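Local coordinates for protein putative ABC transporter (PDB 4PE6) that probably serves as the solute-binding protein of an ABC transporter, likely for a carbohydrate or related compound, and here holds a trihydroxybutanoic acid, at residues A[31-34]-A[35-38]; A[297-300]-A[301-305]. All blocks are in the same frame, centred on the assembly; numbering follows the deposited sequence. Where two conformers were deposited one is given.

Contact 1. Residues A[31-34]-A[35-38]; sequences GWRQ and TMIA. With LTH ((2R,3S)-2,3,4-trihydroxybutanoic acid), chain C.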
ATOM      1  N   GLY A  31       5.640   7.744   1.543  1.00 17.16           N
ATOM      2  CA  GLY A  31       6.351   7.126   2.659  1.00 17.35           C
ATOM      3  C   GLY A  31       6.035   5.640   2.785  1.00 16.70           C
ATOM      4  O   GLY A  31       6.860   4.869   3.273  1.00 16.63           O
ATOM      5  N   TRP A  32       4.831   5.242   2.332  1.00 16.03           N
ATOM      6  CA  TRP A  32       4.429   3.833   2.378  1.00 15.60           C
ATOM      7  C   TRP A  32       5.387   3.026   1.488  1.00 15.36           C
ATOM      8  O   TRP A  32       5.888   1.969   1.878  1.00 15.21           O
ATOM      9  CB  TRP A  32       2.948   3.693   1.945  1.00 15.28           C
ATOM     10  CG  TRP A  32       2.380   2.295   2.037  1.00 15.03           C
ATOM     11  CD1 TRP A  32       1.586   1.806   3.020  1.00 15.53           C
ATOM     12  CD2 TRP A  32       2.532   1.227   1.078  1.00 14.57           C
ATOM     13  NE1 TRP A  32       1.273   0.488   2.768  1.00 15.44           N
ATOM     14  CE2 TRP A  32       1.818   0.119   1.572  1.00 14.73           C
ATOM     15  CE3 TRP A  32       3.216   1.099  -0.132  1.00 14.16           C
ATOM     16  CZ2 TRP A  32       1.766  -1.096   0.902  1.00 14.51           C
ATOM     17  CZ3 TRP A  32       3.164  -0.082  -0.805  1.00 13.95           C
ATOM     18  CH2 TRP A  32       2.423  -1.180  -0.297  1.00 14.16           C
ATOM     19  N   ARG A  33       5.664   3.548   0.297  1.00 15.55           N
ATOM     20  CA  ARG A  33       6.536   2.871  -0.654  1.00 15.65           C
ATOM     21  C   ARG A  33       7.972   2.827  -0.146  1.00 16.80           C
ATOM     22  O   ARG A  33       8.700   1.879  -0.405  1.00 16.14           O
ATOM     23  CB  ARG A  33       6.486   3.555  -2.011  1.00 15.43           C
ATOM     24  CG  ARG A  33       5.176   3.403  -2.766  1.00 15.15           C
ATOM     25  CD  ARG A  33       4.933   1.985  -3.309  1.00 14.75           C
ATOM     26  NE  ARG A  33       3.654   1.973  -4.007  1.00 14.66           N
ATOM     27  CZ  ARG A  33       3.470   1.774  -5.323  1.00 14.77           C
ATOM     28  NH1 ARG A  33       4.454   1.493  -6.128  1.00 14.80           N
ATOM     29  NH2 ARG A  33       2.252   1.846  -5.824  1.00 15.09           N
ATOM     30  N   GLN A  34       8.363   3.870   0.573  1.00 18.71           N
ATOM     31  CA  GLN A  34       9.681   3.894   1.189  1.00 20.85           C
ATOM     32  C   GLN A  34       9.827   2.848   2.295  1.00 20.48           C
ATOM     33  O   GLN A  34      10.858   2.210   2.383  1.00 21.01           O
ATOM     34  CB  GLN A  34      10.026   5.296   1.655  1.00 23.63           C
ATOM     35  CG  GLN A  34      10.494   6.108   0.464  1.00 26.27           C
ATOM     36  CD  GLN A  34      10.286   7.577   0.620  1.00 30.04           C
ATOM     37  OE1 GLN A  34      10.383   8.119   1.719  1.00 33.37           O
ATOM     38  NE2 GLN A  34       9.995   8.246  -0.489  1.00 31.90           N
ATOM     39  N   THR A  35       8.782   2.626   3.080  1.00 19.67           N
ATOM     40  CA  THR A  35       8.816   1.569   4.073  1.00 19.48           C
ATOM     41  C   THR A  35       8.825   0.208   3.362  1.00 18.60           C
ATOM     42  O   THR A  35       9.542  -0.720   3.766  1.00 18.39           O
ATOM     43  CB  THR A  35       7.647   1.678   5.059  1.00 19.80           C
ATOM     44  OG1 THR A  35       7.808   2.850   5.860  1.00 20.28           O
ATOM     45  CG2 THR A  35       7.600   0.457   5.975  1.00 20.24           C
HETATM   46  N   MSE A  36       8.053   0.092   2.286  0.50 17.38           N
HETATM   47  CA  MSE A  36       7.992  -1.167   1.541  0.50 16.69           C
HETATM   48  C   MSE A  36       9.357  -1.569   1.044  0.50 16.81           C
HETATM   49  O   MSE A  36       9.735  -2.732   1.145  0.50 16.62           O
HETATM   50  CB  MSE A  36       6.984  -0.997   0.403  0.50 16.08           C
HETATM   51  CG  MSE A  36       7.168  -2.110  -0.601  0.50 15.58           C
HETATM   52 SE   MSE A  36       6.143  -1.625  -2.200  0.50 15.41          SE
HETATM   53  CE  MSE A  36       7.692  -0.803  -3.079  0.50 15.48           C
ATOM     54  N   ILE A  37      10.114  -0.609   0.516  1.00 17.18           N
ATOM     55  CA  ILE A  37      11.493  -0.861   0.065  1.00 17.69           C
ATOM     56  C   ILE A  37      12.428  -1.189   1.235  1.00 18.44           C
ATOM     57  O   ILE A  37      13.189  -2.163   1.181  1.00 18.24           O
ATOM     58  CB  ILE A  37      12.036   0.333  -0.763  1.00 18.12           C
ATOM     59  CG1 ILE A  37      11.235   0.443  -2.080  1.00 17.77           C
ATOM     60  CG2 ILE A  37      13.537   0.211  -1.023  1.00 18.85           C
ATOM     61  CD1 ILE A  37      11.295  -0.781  -2.966  1.00 17.44           C
ATOM     62  N   ALA A  38      12.332  -0.398   2.289  1.00 19.40           N
ATOM     63  CA  ALA A  38      13.179  -0.598   3.462  1.00 20.88           C
ATOM     64  C   ALA A  38      12.991  -2.006   4.062  1.00 21.19           C
ATOM     65  O   ALA A  38      13.968  -2.691   4.336  1.00 22.59           O
ATOM     66  CB  ALA A  38      12.933   0.504   4.472  1.00 21.61           C
TER
HETATM   67  O1  LTH C 401       0.156   3.512  -0.647  1.00 23.17           O
HETATM   68  C1  LTH C 401       0.705   2.940  -1.660  1.00 19.98           C
HETATM   69  O   LTH C 401       1.639   3.403  -2.349  1.00 18.42           O
HETATM   70  C2  LTH C 401       0.248   1.506  -2.022  1.00 17.06           C
HETATM   71  O2  LTH C 401       0.923   1.030  -3.214  1.00 16.65           O
HETATM   72  C3  LTH C 401      -1.241   1.436  -2.286  1.00 17.81           C
HETATM   73  O3  LTH C 401      -1.586   2.318  -3.352  1.00 17.79           O
HETATM   74  C4  LTH C 401      -1.606  -0.002  -2.704  1.00 17.90           C
HETATM   75  O4  LTH C 401      -1.338  -0.837  -1.547  1.00 16.32           O
HETATM   76  O   HOH W   1       8.462   6.096   5.057  1.00 28.46           O
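The W32 ring meets two unlike partners: the ligand LTH over one face and, obliquely, the selenium of M36, a selenomethionine. The W32–M36 pair is a Met-aromatic contact one turn apart in helix 31-49, in a beta-alpha-beta unit of a periplasmic binding protein fold. SE lies 3.6 Å from W32 CZ3. W32 CG is anti to the backbone N (chi1 -176°), which sends the indole off the helix to the ligand. LTH C2 sits 3.5 Å from W32 CE3, toward the rim of the ring. W32 NE1 donates to S259 O, which would help fix the ring's rotation.

R33 lies side by side with M36, its CD 3.9 Å from M36 CE. Both M36 contacts hold for one of two deposited conformers. The R33 chain bends at chi2 (-71°) and brings the guanidinium edge to the ligand carboxylate. N25 takes a bond from R33 NH1. Four i to i+4 backbone hydrogen bonds cross, from T35 N to G31 O through A38 N to Q34 O. A water donates to G31 O at 2.7 Å. R33 NE is shared between LTH O and LTH O2, at 3.0 Å each.

Contact 2. Residues A[297-300]-A[301-305]; sequences DTWA and SVLKP
D297 O is gripped twice by S301, one turn further along helix 293-302. S301 N donates to it at 2.8 Å, as in an alpha-helix. S301 OG donates to it as well, also at 2.8 Å. The two donors reach D297 O from opposite faces of its carbonyl plane. The hydroxyl can turn back this way because S301 OG lies beside its own backbone N (chi1 -64°). A serine hydroxyl bonded back to the carbonyl one turn earlier is a common arrangement in helices.

T298 adds a weak bond, from S301 N to T298 O at 3.3 Å. T298 OG1 is bonded to D295 O, three residues back in the same helix.

W299 contributes both its carbonyl and its ring. Its carbonyl takes two backbone donors. L303 N lies 3.0 Å from W299 O, almost on the line of the C=O bond beyond the oxygen. V302 N lies 2.9 Å from W299 O and stands well above the carbonyl plane. V302 CG2 is pressed close to the same oxygen, between the V302 backbone N and carbonyl carbon. The indole is crossed at a slant by the L303 side chain, with W299 CE3 3.8 Å from L303 CD2. V302 CG2 is a looser neighbour, 4.0 Å from W299 CE3. Both methyls approach the ring obliquely.

After A300 the helix runs on weakly to about V302. At L303 the backbone becomes extended (psi 133°), and K304 N bonds to E307 OE1.

Helix 293-302 follows strand 283-290 and packs near the surface. W299 and L303 both rest on L242 of helix 239-247, while W299 also touches I291, A309 and P337. P305 makes backbone hydrogen bonds with R240 of that same helix.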
ATOM      1  N   ASP A 297      -1.691   2.564  20.320  1.00 41.67           N
ATOM      2  CA  ASP A 297      -0.543   2.751  21.202  1.00 42.96           C
ATOM      3  C   ASP A 297       0.486   1.638  20.998  1.00 41.70           C
ATOM      4  O   ASP A 297       1.690   1.897  20.982  1.00 41.95           O
ATOM      5  CB  ASP A 297      -0.991   2.835  22.665  1.00 46.10           C
ATOM      6  CG  ASP A 297      -1.970   3.980  22.914  1.00 46.71           C
ATOM      7  OD1 ASP A 297      -1.928   5.006  22.200  1.00 45.67           O
ATOM      8  OD2 ASP A 297      -2.792   3.853  23.841  1.00 50.07           O
ATOM      9  N   THR A 298       0.011   0.410  20.820  1.00 40.99           N
ATOM     10  CA  THR A 298       0.905  -0.716  20.553  1.00 40.93           C
ATOM     11  C   THR A 298       1.769  -0.395  19.318  1.00 37.49           C
ATOM     12  O   THR A 298       2.991  -0.473  19.368  1.00 36.95           O
ATOM     13  CB  THR A 298       0.152  -2.062  20.352  1.00 42.26           C
ATOM     14  OG1 THR A 298      -0.374  -2.134  19.017  1.00 44.50           O
ATOM     15  CG2 THR A 298      -0.991  -2.237  21.344  1.00 44.16           C
ATOM     16  N   TRP A 299       1.136  -0.015  18.206  1.00 34.82           N
ATOM     17  CA  TRP A 299       1.904   0.370  17.022  1.00 32.54           C
ATOM     18  C   TRP A 299       2.799   1.584  17.286  1.00 33.22           C
ATOM     19  O   TRP A 299       3.976   1.572  16.937  1.00 32.47           O
ATOM     20  CB  TRP A 299       0.986   0.654  15.833  1.00 30.13           C
ATOM     21  CG  TRP A 299       0.551  -0.573  15.109  1.00 29.04           C
ATOM     22  CD1 TRP A 299      -0.709  -1.101  15.061  1.00 29.06           C
ATOM     23  CD2 TRP A 299       1.378  -1.428  14.308  1.00 28.06           C
ATOM     24  NE1 TRP A 299      -0.718  -2.229  14.257  1.00 28.74           N
ATOM     25  CE2 TRP A 299       0.552  -2.454  13.795  1.00 28.03           C
ATOM     26  CE3 TRP A 299       2.732  -1.420  13.968  1.00 27.76           C
ATOM     27  CZ2 TRP A 299       1.040  -3.462  12.962  1.00 27.51           C
ATOM     28  CZ3 TRP A 299       3.224  -2.427  13.152  1.00 27.44           C
ATOM     29  CH2 TRP A 299       2.377  -3.433  12.652  1.00 27.07           C
ATOM     30  N   ALA A 300       2.239   2.610  17.914  1.00 34.21           N
ATOM     31  CA  ALA A 300       2.987   3.842  18.194  1.00 36.19           C
ATOM     32  C   ALA A 300       4.224   3.594  19.058  1.00 38.42           C
ATOM     33  O   ALA A 300       5.201   4.318  18.953  1.00 39.99           O
ATOM     34  CB  ALA A 300       2.091   4.876  18.852  1.00 36.73           C
ATOM     35  N   SER A 301       4.194   2.552  19.881  1.00 40.40           N
ATOM     36  CA  SER A 301       5.334   2.214  20.720  1.00 42.73           C
ATOM     37  C   SER A 301       6.507   1.718  19.906  1.00 42.74           C
ATOM     38  O   SER A 301       7.650   1.880  20.318  1.00 43.51           O
ATOM     39  CB  SER A 301       4.951   1.142  21.731  1.00 44.45           C
ATOM     40  OG  SER A 301       3.974   1.651  22.611  1.00 45.86           O
ATOM     41  N   VAL A 302       6.234   1.093  18.759  1.00 40.95           N
ATOM     42  CA  VAL A 302       7.301   0.471  17.977  1.00 40.59           C
ATOM     43  C   VAL A 302       7.738   1.277  16.761  1.00 38.95           C
ATOM     44  O   VAL A 302       8.900   1.216  16.389  1.00 40.82           O
ATOM     45  CB  VAL A 302       6.954  -0.974  17.535  1.00 40.63           C
ATOM     46  CG1 VAL A 302       6.893  -1.889  18.747  1.00 42.97           C
ATOM     47  CG2 VAL A 302       5.654  -1.036  16.743  1.00 38.74           C
ATOM     48  N   LEU A 303       6.838   2.030  16.149  1.00 36.77           N
ATOM     49  CA  LEU A 303       7.153   2.680  14.878  1.00 35.02           C
ATOM     50  C   LEU A 303       7.910   3.970  15.079  1.00 35.81           C
ATOM     51  O   LEU A 303       7.504   4.810  15.876  1.00 35.51           O
ATOM     52  CB  LEU A 303       5.881   3.029  14.112  1.00 32.41           C
ATOM     53  CG  LEU A 303       4.928   1.885  13.809  1.00 31.31           C
ATOM     54  CD1 LEU A 303       3.661   2.474  13.224  1.00 29.94           C
ATOM     55  CD2 LEU A 303       5.564   0.870  12.873  1.00 30.46           C
ATOM     56  N   LYS A 304       8.983   4.131  14.313  1.00 36.68           N
ATOM     57  CA  LYS A 304       9.632   5.426  14.159  1.00 38.42           C
ATOM     58  C   LYS A 304       8.679   6.349  13.402  1.00 36.92           C
ATOM     59  O   LYS A 304       7.737   5.862  12.739  1.00 34.85           O
ATOM     60  CB  LYS A 304      10.957   5.259  13.421  1.00 40.94           C
ATOM     61  CG  LYS A 304      11.959   4.397  14.193  1.00 44.32           C
ATOM     62  CD  LYS A 304      13.361   4.471  13.613  1.00 47.38           C
ATOM     63  CE  LYS A 304      13.447   3.849  12.222  1.00 47.54           C
ATOM     64  NZ  LYS A 304      13.220   2.373  12.214  1.00 47.72           N
ATOM     65  N   PRO A 305       8.897   7.672  13.496  1.00 36.73           N
ATOM     66  CA  PRO A 305       7.896   8.591  12.970  1.00 35.77           C
ATOM     67  C   PRO A 305       7.536   8.337  11.495  1.00 34.72           C
ATOM     68  O   PRO A 305       6.348   8.330  11.146  1.00 32.77           O
ATOM     69  CB  PRO A 305       8.546   9.973  13.158  1.00 36.96           C
ATOM     70  CG  PRO A 305       9.501   9.789  14.287  1.00 38.40           C
ATOM     71  CD  PRO A 305      10.018   8.390  14.140  1.00 38.75           C
TER

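How the contacts relate
Contact 1 belongs to the ligand pocket, and contact 2 does not. LTH is bonded directly by R33 in 31-38, while the nearest atom of 297-305, P305 O, is 14.2 Å from LTH O1. The two centres are 16 Å apart, and their nearest atoms are about 7 Å apart without touching. Contact 1 comes early in the chain, contact 2 late. The chain leaving 297-305 nevertheless returns to helix 31-49, where Y308 N donates to T35 OG1. N30, D113 and S259 complete the polar hold on LTH. Contact 2 packs instead on helix 239-247, which follows strand 232-235 in the other half of the sheet from strand 20-25.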